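Long-range contacts in NigD-like protein (Bacteroides vulgatus ATCC 8482, PDB 3K6O), which is of unknown function but, as a NigD-like protein probably made with a signal sequence, combines an N-terminal OB domain with a C-terminal beta sandwich domain: residues A[39-50]-A[72-82]; A[146-154]-A[183-191]. All blocks are in the same frame, centred on the assembly; numbering follows the deposited sequence.

Contact 1 (A[39-50]-A[72-82]); sequences EKLWVVQHIVPY and GFAYNIRLNDY. With SO4 (sulfate ion), chain F; SO4 (sulfate ion), chain G.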
loop_
_atom_site.group_PDB
_atom_site.type_symbol
_atom_site.label_atom_id
_atom_site.label_comp_id
_atom_site.label_asym_id
_atom_site.label_seq_id
_atom_site.Cartn_x
_atom_site.Cartn_y
_atom_site.Cartn_z
ATOM N N GLU A 39 14.992 1.170 -6.380
ATOM C CA GLU A 39 16.320 1.281 -5.796
ATOM C C GLU A 39 16.457 0.430 -4.539
ATOM O O GLU A 39 15.572 0.407 -3.701
ATOM C CB GLU A 39 16.647 2.721 -5.451
ATOM C CG GLU A 39 16.757 3.593 -6.680
ATOM C CD GLU A 39 17.171 4.999 -6.329
ATOM O OE1 GLU A 39 16.692 5.526 -5.293
ATOM O OE2 GLU A 39 18.011 5.545 -7.063
ATOM N N LYS A 40 17.595 -0.245 -4.414
ATOM C CA LYS A 40 17.853 -1.138 -3.311
ATOM C C LYS A 40 18.726 -0.412 -2.313
ATOM O O LYS A 40 19.765 0.163 -2.686
ATOM C CB LYS A 40 18.582 -2.378 -3.786
ATOM C CG LYS A 40 17.849 -3.228 -4.838
ATOM C CD LYS A 40 18.675 -4.481 -5.111
ATOM C CE LYS A 40 18.813 -4.782 -6.613
ATOM N NZ LYS A 40 17.462 -5.040 -7.266
ATOM N N LEU A 41 18.326 -0.482 -1.051
ATOM C CA LEU A 41 19.008 0.213 0.033
ATOM C C LEU A 41 19.661 -0.784 0.967
ATOM O O LEU A 41 18.995 -1.731 1.427
ATOM C CB LEU A 41 17.996 1.065 0.809
ATOM C CG LEU A 41 17.133 2.047 0.000
ATOM C CD1 LEU A 41 16.194 2.826 0.922
ATOM C CD2 LEU A 41 18.005 2.984 -0.817
ATOM N N TRP A 42 20.963 -0.594 1.222
ATOM C CA TRP A 42 21.647 -1.368 2.205
ATOM C C TRP A 42 21.666 -0.688 3.584
ATOM O O TRP A 42 22.113 0.481 3.723
ATOM C CB TRP A 42 23.083 -1.649 1.760
ATOM C CG TRP A 42 23.756 -2.626 2.671
ATOM C CD1 TRP A 42 24.695 -2.360 3.615
ATOM C CD2 TRP A 42 23.494 -4.036 2.748
ATOM N NE1 TRP A 42 25.055 -3.516 4.265
ATOM C CE2 TRP A 42 24.332 -4.560 3.752
ATOM C CE3 TRP A 42 22.631 -4.904 2.054
ATOM C CZ2 TRP A 42 24.328 -5.917 4.101
ATOM C CZ3 TRP A 42 22.621 -6.257 2.398
ATOM C CH2 TRP A 42 23.467 -6.748 3.408
ATOM N N VAL A 43 21.241 -1.423 4.609
ATOM C CA VAL A 43 21.183 -0.877 5.975
ATOM C C VAL A 43 22.534 -0.971 6.686
ATOM O O VAL A 43 22.980 -2.068 7.036
ATOM C CB VAL A 43 20.094 -1.574 6.834
ATOM C CG1 VAL A 43 20.013 -0.920 8.236
ATOM C CG2 VAL A 43 18.707 -1.542 6.128
ATOM N N VAL A 44 23.197 0.170 6.896
ATOM C CA VAL A 44 24.485 0.176 7.577
ATOM C C VAL A 44 24.357 0.700 9.011
ATOM O O VAL A 44 25.246 0.481 9.792
ATOM C CB VAL A 44 25.582 1.002 6.821
ATOM C CG1 VAL A 44 25.871 0.379 5.464
ATOM C CG2 VAL A 44 25.148 2.492 6.641
ATOM N N GLN A 45 23.272 1.406 9.333
ATOM C CA GLN A 45 22.959 1.790 10.702
ATOM C C GLN A 45 21.463 1.584 10.922
ATOM O O GLN A 45 20.661 1.770 10.004
ATOM C CB GLN A 45 23.332 3.254 10.948
ATOM C CG GLN A 45 24.866 3.563 10.866
ATOM C CD GLN A 45 25.200 5.033 10.896
ATOM O OE1 GLN A 45 24.317 5.876 11.056
ATOM N NE2 GLN A 45 26.496 5.363 10.722
ATOM N N HIS A 46 21.093 1.209 12.138
ATOM C CA HIS A 46 19.687 1.065 12.509
ATOM C C HIS A 46 19.477 1.510 13.957
ATOM O O HIS A 46 20.325 1.284 14.813
ATOM C CB HIS A 46 19.235 -0.379 12.321
ATOM C CG HIS A 46 19.893 -1.326 13.255
ATOM N ND1 HIS A 46 19.202 -2.002 14.234
ATOM C CD2 HIS A 46 21.197 -1.664 13.408
ATOM C CE1 HIS A 46 20.049 -2.742 14.930
ATOM N NE2 HIS A 46 21.267 -2.535 14.463
ATOM N N ILE A 47 18.350 2.170 14.213
ATOM C CA ILE A 47 17.985 2.656 15.545
ATOM C C ILE A 47 16.887 1.738 16.115
ATOM O O ILE A 47 16.662 1.688 17.324
ATOM C CB ILE A 47 17.454 4.108 15.445
ATOM C CG1 ILE A 47 18.529 5.032 14.867
ATOM C CG2 ILE A 47 16.915 4.631 16.788
ATOM C CD1 ILE A 47 19.838 5.049 15.632
ATOM N N VAL A 48 16.199 1.024 15.216
ATOM C CA VAL A 48 15.204 0.037 15.590
ATOM C C VAL A 48 15.582 -1.302 14.961
ATOM O O VAL A 48 16.369 -1.335 14.005
ATOM C CB VAL A 48 13.797 0.461 15.134
ATOM C CG1 VAL A 48 13.384 1.741 15.850
ATOM C CG2 VAL A 48 13.760 0.621 13.596
ATOM N N PRO A 49 15.060 -2.411 15.515
ATOM C CA PRO A 49 15.392 -3.742 15.015
ATOM C C PRO A 49 14.977 -3.937 13.571
ATOM O O PRO A 49 13.909 -3.489 13.165
ATOM C CB PRO A 49 14.572 -4.685 15.908
ATOM C CG PRO A 49 14.412 -3.919 17.209
ATOM C CD PRO A 49 14.331 -2.459 16.798
ATOM N N TYR A 50 15.809 -4.624 12.796
ATOM C CA TYR A 50 15.447 -4.937 11.423
ATOM C C TYR A 50 15.904 -6.310 10.940
ATOM O O TYR A 50 15.434 -6.769 9.924
ATOM C CB TYR A 50 15.984 -3.833 10.482
ATOM C CG TYR A 50 17.419 -4.048 10.115
ATOM C CD1 TYR A 50 18.424 -3.809 11.048
ATOM C CD2 TYR A 50 17.776 -4.546 8.862
ATOM C CE1 TYR A 50 19.760 -4.026 10.734
ATOM C CE2 TYR A 50 19.114 -4.767 8.540
ATOM C CZ TYR A 50 20.097 -4.496 9.481
ATOM O OH TYR A 50 21.408 -4.732 9.212
ATOM N N GLY A 72 25.304 -3.212 -6.206
ATOM C CA GLY A 72 23.915 -3.085 -6.686
ATOM C C GLY A 72 22.956 -2.327 -5.757
ATOM O O GLY A 72 21.771 -2.146 -6.093
ATOM N N PHE A 73 23.439 -1.927 -4.571
ATOM C CA PHE A 73 22.635 -1.127 -3.652
ATOM C C PHE A 73 22.896 0.312 -3.985
ATOM O O PHE A 73 24.048 0.758 -3.980
ATOM C CB PHE A 73 22.969 -1.459 -2.179
ATOM C CG PHE A 73 22.742 -2.896 -1.849
ATOM C CD1 PHE A 73 21.476 -3.372 -1.696
ATOM C CD2 PHE A 73 23.789 -3.791 -1.801
ATOM C CE1 PHE A 73 21.234 -4.729 -1.464
ATOM C CE2 PHE A 73 23.570 -5.129 -1.566
ATOM C CZ PHE A 73 22.279 -5.601 -1.385
ATOM N N ALA A 74 21.837 1.022 -4.336
ATOM C CA ALA A 74 21.956 2.410 -4.726
ATOM C C ALA A 74 22.544 3.261 -3.605
ATOM O O ALA A 74 23.359 4.144 -3.872
ATOM C CB ALA A 74 20.570 2.959 -5.136
ATOM N N TYR A 75 22.077 3.027 -2.370
ATOM C CA TYR A 75 22.485 3.788 -1.199
ATOM C C TYR A 75 22.661 2.913 0.037
ATOM O O TYR A 75 22.004 1.885 0.183
ATOM C CB TYR A 75 21.447 4.851 -0.854
ATOM C CG TYR A 75 21.222 5.874 -1.931
ATOM C CD1 TYR A 75 22.033 7.003 -2.028
ATOM C CD2 TYR A 75 20.178 5.733 -2.828
ATOM C CE1 TYR A 75 21.831 7.939 -3.012
ATOM C CE2 TYR A 75 19.966 6.663 -3.811
ATOM C CZ TYR A 75 20.790 7.766 -3.895
ATOM O OH TYR A 75 20.565 8.684 -4.880
ATOM N N ASN A 76 23.545 3.361 0.914
ATOM C CA ASN A 76 23.690 2.847 2.263
ATOM C C ASN A 76 22.921 3.795 3.148
ATOM O O ASN A 76 23.105 5.010 3.041
ATOM C CB ASN A 76 25.147 2.822 2.701
ATOM C CG ASN A 76 25.978 1.856 1.905
ATOM O OD1 ASN A 76 25.476 0.818 1.428
ATOM N ND2 ASN A 76 27.279 2.170 1.777
ATOM N N ILE A 77 22.052 3.251 4.002
ATOM C CA ILE A 77 21.169 4.076 4.816
ATOM C C ILE A 77 21.251 3.788 6.308
ATOM O O ILE A 77 21.760 2.747 6.731
ATOM C CB ILE A 77 19.666 3.943 4.363
ATOM C CG1 ILE A 77 19.111 2.538 4.666
ATOM C CG2 ILE A 77 19.538 4.220 2.875
ATOM C CD1 ILE A 77 17.585 2.448 4.830
ATOM N N ARG A 78 20.743 4.740 7.094
ATOM C CA ARG A 78 20.391 4.501 8.473
ATOM C C ARG A 78 18.876 4.304 8.506
ATOM O O ARG A 78 18.114 5.143 7.995
ATOM C CB ARG A 78 20.775 5.687 9.381
ATOM C CG ARG A 78 20.291 5.527 10.783
ATOM C CD ARG A 78 20.896 6.486 11.755
ATOM N NE ARG A 78 20.720 7.873 11.378
ATOM C CZ ARG A 78 21.697 8.693 10.987
ATOM N NH1 ARG A 78 22.959 8.283 10.879
ATOM N NH2 ARG A 78 21.402 9.944 10.686
ATOM N N LEU A 79 18.447 3.217 9.118
ATOM C CA LEU A 79 17.032 2.949 9.307
ATOM C C LEU A 79 16.646 3.526 10.664
ATOM O O LEU A 79 16.964 2.934 11.683
ATOM C CB LEU A 79 16.765 1.443 9.254
ATOM C CG LEU A 79 15.332 0.989 9.510
ATOM C CD1 LEU A 79 14.346 1.592 8.463
ATOM C CD2 LEU A 79 15.254 -0.529 9.528
ATOM N N ASN A 80 15.999 4.699 10.655
ATOM C CA ASN A 80 15.665 5.437 11.884
ATOM C C ASN A 80 14.431 4.878 12.605
ATOM O O ASN A 80 14.358 4.925 13.807
ATOM C CB ASN A 80 15.429 6.932 11.596
ATOM C CG ASN A 80 16.621 7.620 10.926
ATOM O OD1 ASN A 80 17.766 7.467 11.355
ATOM N ND2 ASN A 80 16.344 8.396 9.874
ATOM N N ASP A 81 13.487 4.330 11.862
ATOM C CA ASP A 81 12.197 3.902 12.394
ATOM C C ASP A 81 11.399 3.323 11.257
ATOM O O ASP A 81 11.697 3.589 10.076
ATOM C CB ASP A 81 11.420 5.102 12.946
ATOM C CG ASP A 81 10.320 4.715 13.904
ATOM O OD1 ASP A 81 10.125 3.529 14.195
ATOM O OD2 ASP A 81 9.618 5.635 14.351
ATOM N N TYR A 82 10.392 2.529 11.599
ATOM C CA TYR A 82 9.402 2.141 10.624
ATOM C C TYR A 82 8.177 1.556 11.305
ATOM O O TYR A 82 8.166 1.323 12.515
ATOM C CB TYR A 82 9.988 1.128 9.637
ATOM C CG TYR A 82 10.360 -0.194 10.264
ATOM C CD1 TYR A 82 11.572 -0.361 10.874
ATOM C CD2 TYR A 82 9.488 -1.268 10.254
ATOM C CE1 TYR A 82 11.903 -1.548 11.454
ATOM C CE2 TYR A 82 9.824 -2.459 10.837
ATOM C CZ TYR A 82 11.035 -2.577 11.440
ATOM O OH TYR A 82 11.417 -3.759 11.998
HETATM S S SO4 F . 18.113 -6.822 15.368
HETATM O O1 SO4 F . 19.269 -7.741 15.353
HETATM O O2 SO4 F . 16.919 -7.670 15.464
HETATM O O3 SO4 F . 18.140 -5.863 16.489
HETATM O O4 SO4 F . 18.144 -5.972 14.163
HETATM S S SO4 G . 23.869 -3.729 16.306
HETATM O O1 SO4 G . 24.550 -3.571 15.015
HETATM O O2 SO4 G . 22.494 -4.161 16.112
HETATM O O3 SO4 G . 24.536 -4.782 17.077
HETATM O O4 SO4 G . 23.857 -2.426 16.981
HETATM O O HOH W 1 19.590 -0.295 -6.366
#
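Gln45 and Arg78 meet across a pair of parallel strands. Arg78 NH1 donates to Gln45 OE1 at 2.8 Å, within the guanidinium plane. The amide and guanidinium planes are only 18° apart. Arg78 bends at chi3, which brings Arg78 NE to Asn80 OD1 on its own strand, 3.0 Å away. These two bonds fix the rotation of the guanidinium. Asn80 is itself held from Asn62, and Gln45 NE2 bonds a tetraethylene glycol, probably from the crystallisation liquor.

Trp42 lies on the same face of the sheet as Gln45. With CG anti to the backbone N (chi1 -171°), its ring turns toward Phe73. Trp42 CE3 sits above one face of the Phe73 ring near the rim, 3.5 Å from Phe73 CZ. The ring planes are 50° apart, so the pair is oblique. Asn76 OD1 touches Trp42 CB, while Asn76 ND2 is bound by Glu67.

The face of Leu41, Val43, Ile77 and Leu79 is mainly apolar, with His46 toward its end. Leu41 CD2 meets the edge of the Tyr75 ring, and Leu41 CB rests on Ile77 CG2. Further along, Leu79 CD2 presses on Tyr50 CB at 3.5 Å.

A beta bulge at Val44 shifts the register by one. Ile77 O accepts from both Val44 N, at 3.0 Å, and Gln45 N, at 3.3 Å. Past strand 45-46, Tyr82 OH donates to Pro49 O at 2.8 Å. His46 NE2 bonds a sulfate, probably also from the crystallisation liquor.

Strand 40-43 pairs with strand 32-34 on its other side, and strand 75-93 with strand 58-66. Strand 16-23 joins those two outer strands. The resulting ring of five is the order of an OB barrel, and this parallel pair is one of its seams.

Contact 2 (A[146-154]-A[183-191]); sequences KDGYAHLEL and ELKGIKVLV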
loop_
_atom_site.group_PDB
_atom_site.type_symbol
_atom_site.label_atom_id
_atom_site.label_comp_id
_atom_site.label_asym_id
_atom_site.label_seq_id
_atom_site.Cartn_x
_atom_site.Cartn_y
_atom_site.Cartn_z
ATOM N N LYS A 146 -14.737 -1.577 -22.076
ATOM C CA LYS A 146 -13.988 -1.564 -23.341
ATOM C C LYS A 146 -12.704 -0.764 -23.290
ATOM O O LYS A 146 -12.006 -0.710 -24.299
ATOM C CB LYS A 146 -14.855 -0.979 -24.473
ATOM N N ASP A 147 -12.380 -0.142 -22.154
ATOM C CA ASP A 147 -11.606 1.113 -22.203
ATOM C C ASP A 147 -10.111 0.975 -21.981
ATOM O O ASP A 147 -9.410 1.977 -21.919
ATOM C CB ASP A 147 -12.192 2.135 -21.207
ATOM C CG ASP A 147 -12.050 1.702 -19.745
ATOM O OD1 ASP A 147 -11.452 0.633 -19.468
ATOM O OD2 ASP A 147 -12.529 2.444 -18.864
ATOM N N GLY A 148 -9.625 -0.253 -21.826
ATOM C CA GLY A 148 -8.193 -0.510 -21.568
ATOM C C GLY A 148 -7.660 -0.213 -20.169
ATOM O O GLY A 148 -6.447 -0.291 -19.946
ATOM N N TYR A 149 -8.539 0.135 -19.234
ATOM C CA TYR A 149 -8.176 0.368 -17.844
ATOM C C TYR A 149 -8.575 -0.841 -17.019
ATOM O O TYR A 149 -9.572 -1.472 -17.301
ATOM C CB TYR A 149 -8.903 1.586 -17.266
ATOM C CG TYR A 149 -8.263 2.926 -17.556
ATOM C CD1 TYR A 149 -8.351 3.503 -18.810
ATOM C CD2 TYR A 149 -7.588 3.623 -16.564
ATOM C CE1 TYR A 149 -7.766 4.741 -19.066
ATOM C CE2 TYR A 149 -7.001 4.823 -16.815
ATOM C CZ TYR A 149 -7.077 5.385 -18.056
ATOM O OH TYR A 149 -6.476 6.594 -18.283
ATOM N N ALA A 150 -7.817 -1.106 -15.954
ATOM C CA ALA A 150 -8.211 -2.033 -14.926
ATOM C C ALA A 150 -9.298 -1.362 -14.096
ATOM O O ALA A 150 -9.140 -0.220 -13.717
ATOM C CB ALA A 150 -7.008 -2.355 -14.032
ATOM N N HIS A 151 -10.366 -2.094 -13.784
ATOM C CA HIS A 151 -11.411 -1.631 -12.897
ATOM C C HIS A 151 -11.526 -2.481 -11.609
ATOM O O HIS A 151 -11.862 -3.674 -11.653
ATOM C CB HIS A 151 -12.741 -1.631 -13.645
ATOM C CG HIS A 151 -12.738 -0.772 -14.865
ATOM N ND1 HIS A 151 -13.318 0.482 -14.900
ATOM C CD2 HIS A 151 -12.216 -0.982 -16.101
ATOM C CE1 HIS A 151 -13.167 0.995 -16.108
ATOM N NE2 HIS A 151 -12.502 0.133 -16.855
ATOM N N LEU A 152 -11.230 -1.840 -10.480
ATOM C CA LEU A 152 -11.227 -2.449 -9.140
ATOM C C LEU A 152 -12.081 -1.604 -8.198
ATOM O O LEU A 152 -12.355 -0.389 -8.466
ATOM C CB LEU A 152 -9.792 -2.522 -8.591
ATOM C CG LEU A 152 -8.815 -3.320 -9.424
ATOM C CD1 LEU A 152 -7.353 -3.206 -8.902
ATOM C CD2 LEU A 152 -9.254 -4.774 -9.627
ATOM N N GLU A 153 -12.476 -2.201 -7.070
ATOM C CA GLU A 153 -13.244 -1.438 -6.097
ATOM C C GLU A 153 -12.700 -1.654 -4.724
ATOM O O GLU A 153 -12.319 -2.760 -4.367
ATOM C CB GLU A 153 -14.739 -1.799 -6.147
ATOM C CG GLU A 153 -15.344 -1.889 -7.560
ATOM C CD GLU A 153 -16.865 -2.141 -7.546
ATOM O OE1 GLU A 153 -17.434 -2.196 -6.423
ATOM O OE2 GLU A 153 -17.458 -2.299 -8.648
ATOM N N LEU A 154 -12.652 -0.588 -3.948
ATOM C CA LEU A 154 -12.298 -0.697 -2.553
ATOM C C LEU A 154 -13.598 -0.825 -1.775
ATOM O O LEU A 154 -14.497 -0.025 -1.955
ATOM C CB LEU A 154 -11.558 0.533 -2.044
ATOM C CG LEU A 154 -10.045 0.696 -2.103
ATOM C CD1 LEU A 154 -9.766 2.062 -1.423
ATOM C CD2 LEU A 154 -9.267 -0.448 -1.447
ATOM N N GLU A 183 -0.786 -4.341 -21.425
ATOM C CA GLU A 183 -2.064 -4.012 -22.067
ATOM C C GLU A 183 -2.862 -2.941 -21.293
ATOM O O GLU A 183 -3.917 -2.527 -21.766
ATOM C CB GLU A 183 -2.970 -5.260 -22.174
ATOM C CG GLU A 183 -2.364 -6.471 -22.895
ATOM C CD GLU A 183 -2.165 -6.203 -24.357
ATOM O OE1 GLU A 183 -3.185 -6.007 -25.049
ATOM O OE2 GLU A 183 -0.993 -6.154 -24.803
ATOM N N LEU A 184 -2.439 -2.533 -20.098
ATOM C CA LEU A 184 -3.291 -1.594 -19.311
ATOM C C LEU A 184 -2.908 -0.126 -19.501
ATOM O O LEU A 184 -1.748 0.254 -19.372
ATOM C CB LEU A 184 -3.310 -1.929 -17.812
ATOM C CG LEU A 184 -3.851 -3.312 -17.444
ATOM C CD1 LEU A 184 -3.531 -3.614 -15.963
ATOM C CD2 LEU A 184 -5.355 -3.494 -17.755
ATOM N N LYS A 185 -3.915 0.679 -19.800
ATOM C CA LYS A 185 -3.784 2.127 -19.896
ATOM C C LYS A 185 -3.728 2.795 -18.515
ATOM O O LYS A 185 -3.334 3.967 -18.402
ATOM C CB LYS A 185 -4.978 2.699 -20.657
ATOM C CG LYS A 185 -4.987 2.427 -22.155
ATOM C CD LYS A 185 -6.190 3.189 -22.805
ATOM C CE LYS A 185 -6.301 2.942 -24.323
ATOM N NZ LYS A 185 -7.056 4.041 -25.078
ATOM N N GLY A 186 -4.170 2.062 -17.488
ATOM C CA GLY A 186 -4.204 2.577 -16.117
ATOM C C GLY A 186 -5.183 1.806 -15.248
ATOM O O GLY A 186 -5.642 0.752 -15.626
ATOM N N ILE A 187 -5.502 2.345 -14.087
ATOM C CA ILE A 187 -6.374 1.680 -13.153
ATOM C C ILE A 187 -7.396 2.665 -12.627
ATOM O O ILE A 187 -7.090 3.835 -12.415
ATOM C CB ILE A 187 -5.560 1.032 -12.021
ATOM C CG1 ILE A 187 -6.419 0.253 -11.078
ATOM C CG2 ILE A 187 -4.804 2.060 -11.150
ATOM C CD1 ILE A 187 -5.492 -0.401 -9.999
ATOM N N LYS A 188 -8.613 2.182 -12.462
ATOM C CA LYS A 188 -9.722 2.954 -11.900
ATOM C C LYS A 188 -10.208 2.240 -10.650
ATOM O O LYS A 188 -10.452 1.028 -10.683
ATOM C CB LYS A 188 -10.838 3.064 -12.914
ATOM C CG LYS A 188 -10.451 3.822 -14.178
ATOM C CD LYS A 188 -11.646 4.104 -15.100
ATOM C CE LYS A 188 -11.244 4.997 -16.315
ATOM N NZ LYS A 188 -12.377 5.203 -17.286
ATOM N N VAL A 189 -10.302 2.975 -9.549
ATOM C CA VAL A 189 -10.660 2.427 -8.267
ATOM C C VAL A 189 -11.903 3.124 -7.671
ATOM O O VAL A 189 -11.876 4.326 -7.411
ATOM C CB VAL A 189 -9.504 2.528 -7.251
ATOM C CG1 VAL A 189 -9.923 1.900 -5.875
ATOM C CG2 VAL A 189 -8.231 1.849 -7.815
ATOM N N LEU A 190 -12.976 2.362 -7.476
ATOM C CA LEU A 190 -14.220 2.903 -6.941
ATOM C C LEU A 190 -14.201 2.905 -5.417
ATOM O O LEU A 190 -13.825 1.905 -4.782
ATOM C CB LEU A 190 -15.447 2.096 -7.411
ATOM C CG LEU A 190 -16.052 2.428 -8.780
ATOM C CD1 LEU A 190 -16.985 1.308 -9.246
ATOM C CD2 LEU A 190 -16.819 3.788 -8.788
ATOM N N VAL A 191 -14.647 4.016 -4.849
ATOM C CA VAL A 191 -14.660 4.225 -3.412
ATOM C C VAL A 191 -15.995 4.805 -2.986
ATOM O O VAL A 191 -16.549 5.715 -3.658
ATOM C CB VAL A 191 -13.532 5.193 -2.989
ATOM C CG1 VAL A 191 -13.638 5.604 -1.472
ATOM C CG2 VAL A 191 -12.179 4.545 -3.315
#
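Asp147 OD1 takes two hydrogen bonds. Tyr149 N reaches Asp147 OD1 from above the carboxylate plane at 3.0 Å, forming an Asx turn. His151 NE2 meets Asp147 OD1 on the syn side at 2.9 Å, with the carboxylate at the edge of the imidazole. The other oxygen serves the partner strand: Lys188 NZ approaches Asp147 OD2 on the anti side at 3.2 Å in a salt bridge.

The Lys188 chain is extended beyond CG and crosses the Tyr149 ring at about a right angle. Lys188 CE makes a CH-pi contact 4.0 Å from the Tyr149 ring centroid. Lys188 NZ stands over the same face in a cation-pi contact, 4.8 Å from that centroid. On the way, Lys188 CD passes His151 CE1 at 3.6 Å. The opposite face of the Tyr149 ring lies on Lys185 CB and the backbone of Gly186. Because Gly186 has no side chain, the ring can sit directly on the main chain there. Tyr149 is thus clasped between two lysines, and Asp147 steadies one of them.

The reverse face is apolar. Leu152 CD1 packs on Ile187 CD1 at 3.5 Å, and Leu154 meets Val189 and Val191.

Lys185 N donates to Gly148 O at 2.7 Å, just before the strands begin. Regular parallel pairing then runs from Ala150 to Leu154. Strand 133-139 flanks one side antiparallel, and strand 199-204 the other. The face of Tyr149, His151, Lys188, Glu153 and Leu190 is mixed but largely polar. The apolar face, covered by Met111 of strand 107-113, is consistent with the buried side of a sheet in the C-terminal beta sandwich, where two sheets pack face to face.

Both segments of contact 1 precede contact 2 in the sequence. Their centres are about 34 Å apart and their nearest atoms about 20 Å apart, on opposite sides of the chain's centre. Each is a parallel strand pair in a mostly antiparallel setting. Contact 1 belongs to the N-terminal OB domain and contact 2 to the C-terminal beta sandwich domain. Strand 75-93, though interrupted, runs from the OB domain toward the sandwich. It pairs with strand 133-139, which in turn pairs with strand 149-157 of contact 2. Successive strand pairs thus connect the two domains, though this need not be a single sheet, and the contacts themselves do not touch.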